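Local structure of Two-component system sensor histidine kinase (Bacteroides thetaiotaomicron, 3OTT) at residues L562-V573 and T600-V611. The protein is the extracellular sensor portion of a putative hybrid two-component histidine kinase, which probably senses saccharides and relays the signal by phosphorylation to gene transcription. Numbering follows the deposited sequence.
Sequences LSMTCVKNSIWV and TSLLFDPKEDCV
The phenyl ring of F604 sits between a backbone atom from each segment: P606 N lies 4.1 Å above its centre, and on the opposite face V567 CA stands 4.2 Å off the plane, offset toward the rim. With CG anti to the backbone N (chi1 180°), the ring reaches K568, whose chain crosses it at about a right angle. Past the ring that chain bends at chi4 and NZ meets D609 OD1 at 2.7 Å, a salt bridge joining the two hairpin turns; OD1 is also hydrogen-bonded by S624. The segments are the inner hairpins of consecutive four-stranded antiparallel blades of a beta-propeller. Strands 562-567 and 601-605, each the innermost of its own sheet, run nearly parallel (11°) with axes 6.1 Å apart, and side chains from both sheets meet between them. V611 CG2 lies over one face of W572, 4.0 Å from the centroid of its six-membered ring and 16° from the normal, a CH-pi contact; V567 CG2 packs on V611 CG2 over that same face. L602 projects CD1 to 3.6 Å from W572 O, while its CB packs against T565 CG2. At the far end from the salt bridge, a water bound by S563 OG donates a weak hydrogen bond to T600 O.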
# COMPACT_ATOMS: atom_id res chain seq x y z
N LEU B 562 17.42 1.07 -24.65
CA LEU B 562 16.93 0.28 -23.51
C LEU B 562 16.03 -0.91 -23.96
O LEU B 562 16.12 -2.00 -23.39
CB LEU B 562 16.24 1.16 -22.45
CG LEU B 562 16.89 2.36 -21.69
CD1 LEU B 562 15.89 3.02 -20.64
CD2 LEU B 562 18.27 2.05 -21.01
N SER B 563 15.21 -0.69 -24.99
CA SER B 563 14.29 -1.64 -25.50
C SER B 563 13.91 -1.27 -26.93
O SER B 563 13.90 -0.09 -27.29
CB SER B 563 13.02 -1.68 -24.64
OG SER B 563 12.24 -2.84 -24.96
N MET B 564 13.60 -2.27 -27.75
CA MET B 564 13.14 -2.02 -29.15
C MET B 564 12.01 -2.99 -29.45
O MET B 564 12.13 -4.17 -29.12
CB MET B 564 14.24 -2.35 -30.16
CG MET B 564 15.39 -1.36 -30.21
SD MET B 564 16.73 -1.88 -31.30
CE MET B 564 15.96 -1.87 -32.88
N THR B 565 10.94 -2.53 -30.09
CA THR B 565 9.93 -3.49 -30.48
C THR B 565 9.25 -3.14 -31.81
O THR B 565 9.17 -1.95 -32.16
CB THR B 565 8.91 -3.72 -29.32
OG1 THR B 565 8.43 -5.05 -29.40
CG2 THR B 565 7.74 -2.74 -29.34
N CYS B 566 8.75 -4.16 -32.52
CA CYS B 566 8.02 -3.93 -33.80
C CYS B 566 6.60 -3.53 -33.48
O CYS B 566 5.94 -4.19 -32.68
CB CYS B 566 7.92 -5.16 -34.70
SG CYS B 566 9.51 -5.72 -35.23
N VAL B 567 6.15 -2.46 -34.11
CA VAL B 567 4.78 -1.99 -34.00
C VAL B 567 4.26 -1.79 -35.44
O VAL B 567 4.47 -0.74 -36.02
CB VAL B 567 4.73 -0.67 -33.19
CG1 VAL B 567 3.35 -0.09 -33.18
CG2 VAL B 567 5.20 -0.90 -31.70
N LYS B 568 3.67 -2.83 -36.03
CA LYS B 568 3.17 -2.76 -37.43
C LYS B 568 4.30 -2.40 -38.41
O LYS B 568 5.24 -3.17 -38.60
CB LYS B 568 2.05 -1.72 -37.56
CG LYS B 568 0.73 -2.02 -36.88
CD LYS B 568 -0.11 -0.74 -36.96
CE LYS B 568 -1.59 -0.98 -36.79
NZ LYS B 568 -1.90 -0.93 -35.35
N ASN B 569 4.22 -1.21 -38.99
CA ASN B 569 5.17 -0.78 -40.02
C ASN B 569 6.33 0.01 -39.49
O ASN B 569 7.18 0.50 -40.25
CB ASN B 569 4.46 0.01 -41.12
CG ASN B 569 3.60 -0.88 -41.98
OD1 ASN B 569 4.04 -1.96 -42.41
ND2 ASN B 569 2.36 -0.45 -42.22
N SER B 570 6.39 0.11 -38.17
CA SER B 570 7.44 0.82 -37.51
C SER B 570 8.23 -0.06 -36.55
O SER B 570 7.78 -1.14 -36.14
CB SER B 570 6.83 2.00 -36.75
OG SER B 570 6.14 2.85 -37.67
N ILE B 571 9.40 0.42 -36.16
CA ILE B 571 9.99 -0.04 -34.93
C ILE B 571 10.08 1.02 -33.82
O ILE B 571 10.53 2.15 -34.05
CB ILE B 571 11.33 -0.79 -35.17
CG1 ILE B 571 12.03 -0.93 -33.83
CG2 ILE B 571 12.22 -0.03 -36.09
CD1 ILE B 571 13.16 -1.93 -33.83
N TRP B 572 9.65 0.66 -32.60
CA TRP B 572 9.74 1.59 -31.45
C TRP B 572 11.00 1.33 -30.68
O TRP B 572 11.28 0.21 -30.36
CB TRP B 572 8.53 1.48 -30.50
CG TRP B 572 7.23 2.03 -31.09
CD1 TRP B 572 6.88 2.07 -32.43
CD2 TRP B 572 6.13 2.60 -30.37
NE1 TRP B 572 5.63 2.66 -32.57
CE2 TRP B 572 5.14 2.97 -31.33
CE3 TRP B 572 5.86 2.80 -29.01
CZ2 TRP B 572 3.93 3.57 -30.97
CZ3 TRP B 572 4.62 3.41 -28.65
CH2 TRP B 572 3.69 3.77 -29.63
N VAL B 573 11.71 2.39 -30.33
CA VAL B 573 13.02 2.30 -29.70
C VAL B 573 13.06 3.21 -28.50
O VAL B 573 13.00 4.44 -28.62
CB VAL B 573 14.15 2.67 -30.70
CG1 VAL B 573 15.55 2.36 -30.10
CG2 VAL B 573 14.00 1.90 -31.96
N THR B 600 12.06 0.68 -19.93
CA THR B 600 13.07 -0.36 -20.08
C THR B 600 12.43 -1.63 -20.66
O THR B 600 13.08 -2.66 -20.78
CB THR B 600 13.69 -0.68 -18.75
OG1 THR B 600 12.60 -0.81 -17.85
CG2 THR B 600 14.63 0.44 -18.27
N SER B 601 11.18 -1.51 -21.09
CA SER B 601 10.45 -2.65 -21.62
C SER B 601 9.38 -2.20 -22.61
O SER B 601 8.75 -1.17 -22.39
CB SER B 601 9.71 -3.32 -20.42
OG SER B 601 9.48 -4.63 -20.84
N LEU B 602 9.14 -2.94 -23.68
CA LEU B 602 8.06 -2.56 -24.64
C LEU B 602 7.23 -3.80 -25.13
O LEU B 602 7.80 -4.88 -25.33
CB LEU B 602 8.61 -1.79 -25.86
CG LEU B 602 9.33 -0.43 -25.74
CD1 LEU B 602 10.20 -0.11 -26.98
CD2 LEU B 602 8.39 0.79 -25.45
N LEU B 603 5.92 -3.65 -25.33
CA LEU B 603 5.09 -4.73 -25.85
C LEU B 603 3.97 -4.19 -26.72
O LEU B 603 3.13 -3.38 -26.27
CB LEU B 603 4.47 -5.57 -24.71
CG LEU B 603 3.45 -6.71 -25.08
CD1 LEU B 603 4.13 -7.89 -25.81
CD2 LEU B 603 2.68 -7.25 -23.90
N PHE B 604 3.94 -4.64 -27.97
CA PHE B 604 2.82 -4.39 -28.85
C PHE B 604 1.77 -5.49 -28.71
O PHE B 604 2.08 -6.64 -28.95
CB PHE B 604 3.30 -4.37 -30.28
CG PHE B 604 2.21 -4.12 -31.29
CD1 PHE B 604 1.25 -3.14 -31.08
CD2 PHE B 604 2.15 -4.88 -32.47
CE1 PHE B 604 0.20 -2.91 -32.04
CE2 PHE B 604 1.12 -4.66 -33.42
CZ PHE B 604 0.14 -3.69 -33.18
N ASP B 605 0.54 -5.13 -28.35
CA ASP B 605 -0.61 -6.07 -28.36
C ASP B 605 -1.48 -5.83 -29.60
O ASP B 605 -2.23 -4.85 -29.65
CB ASP B 605 -1.49 -5.96 -27.10
CG ASP B 605 -2.55 -7.13 -26.99
OD1 ASP B 605 -2.36 -8.26 -27.56
OD2 ASP B 605 -3.57 -6.93 -26.29
N PRO B 606 -1.39 -6.72 -30.60
CA PRO B 606 -2.12 -6.52 -31.85
C PRO B 606 -3.64 -6.56 -31.66
O PRO B 606 -4.34 -5.84 -32.35
CB PRO B 606 -1.66 -7.69 -32.74
CG PRO B 606 -0.44 -8.19 -32.15
CD PRO B 606 -0.55 -7.93 -30.65
N LYS B 607 -4.13 -7.37 -30.72
CA LYS B 607 -5.58 -7.44 -30.43
C LYS B 607 -6.14 -6.09 -29.96
O LYS B 607 -7.17 -5.62 -30.45
CB LYS B 607 -5.90 -8.51 -29.37
CG LYS B 607 -5.66 -9.97 -29.80
CD LYS B 607 -5.78 -10.92 -28.58
CE LYS B 607 -6.12 -12.37 -29.00
NZ LYS B 607 -4.89 -13.14 -29.38
N GLU B 608 -5.48 -5.46 -28.99
CA GLU B 608 -6.04 -4.22 -28.45
C GLU B 608 -5.57 -2.99 -29.21
O GLU B 608 -5.82 -1.86 -28.80
CB GLU B 608 -5.72 -4.07 -26.95
CG GLU B 608 -6.19 -5.23 -26.08
CD GLU B 608 -7.70 -5.31 -25.89
OE1 GLU B 608 -8.40 -4.26 -26.05
OE2 GLU B 608 -8.18 -6.44 -25.58
N ASP B 609 -4.83 -3.22 -30.30
CA ASP B 609 -4.08 -2.15 -30.99
C ASP B 609 -3.44 -1.12 -30.02
O ASP B 609 -3.72 0.10 -30.08
CB ASP B 609 -5.01 -1.46 -32.00
CG ASP B 609 -4.26 -0.59 -32.98
OD1 ASP B 609 -3.01 -0.60 -32.93
OD2 ASP B 609 -4.94 0.11 -33.79
N CYS B 610 -2.62 -1.59 -29.09
CA CYS B 610 -1.93 -0.67 -28.21
C CYS B 610 -0.53 -1.15 -27.80
O CYS B 610 -0.17 -2.30 -28.04
CB CYS B 610 -2.79 -0.41 -27.00
SG CYS B 610 -2.88 -1.84 -26.01
N VAL B 611 0.25 -0.25 -27.22
CA VAL B 611 1.64 -0.51 -26.81
C VAL B 611 1.81 -0.27 -25.30
O VAL B 611 1.40 0.75 -24.77
CB VAL B 611 2.64 0.38 -27.59
CG1 VAL B 611 4.11 0.10 -27.15
CG2 VAL B 611 2.48 0.15 -29.08
O HOH W 1 13.29 -4.96 -23.21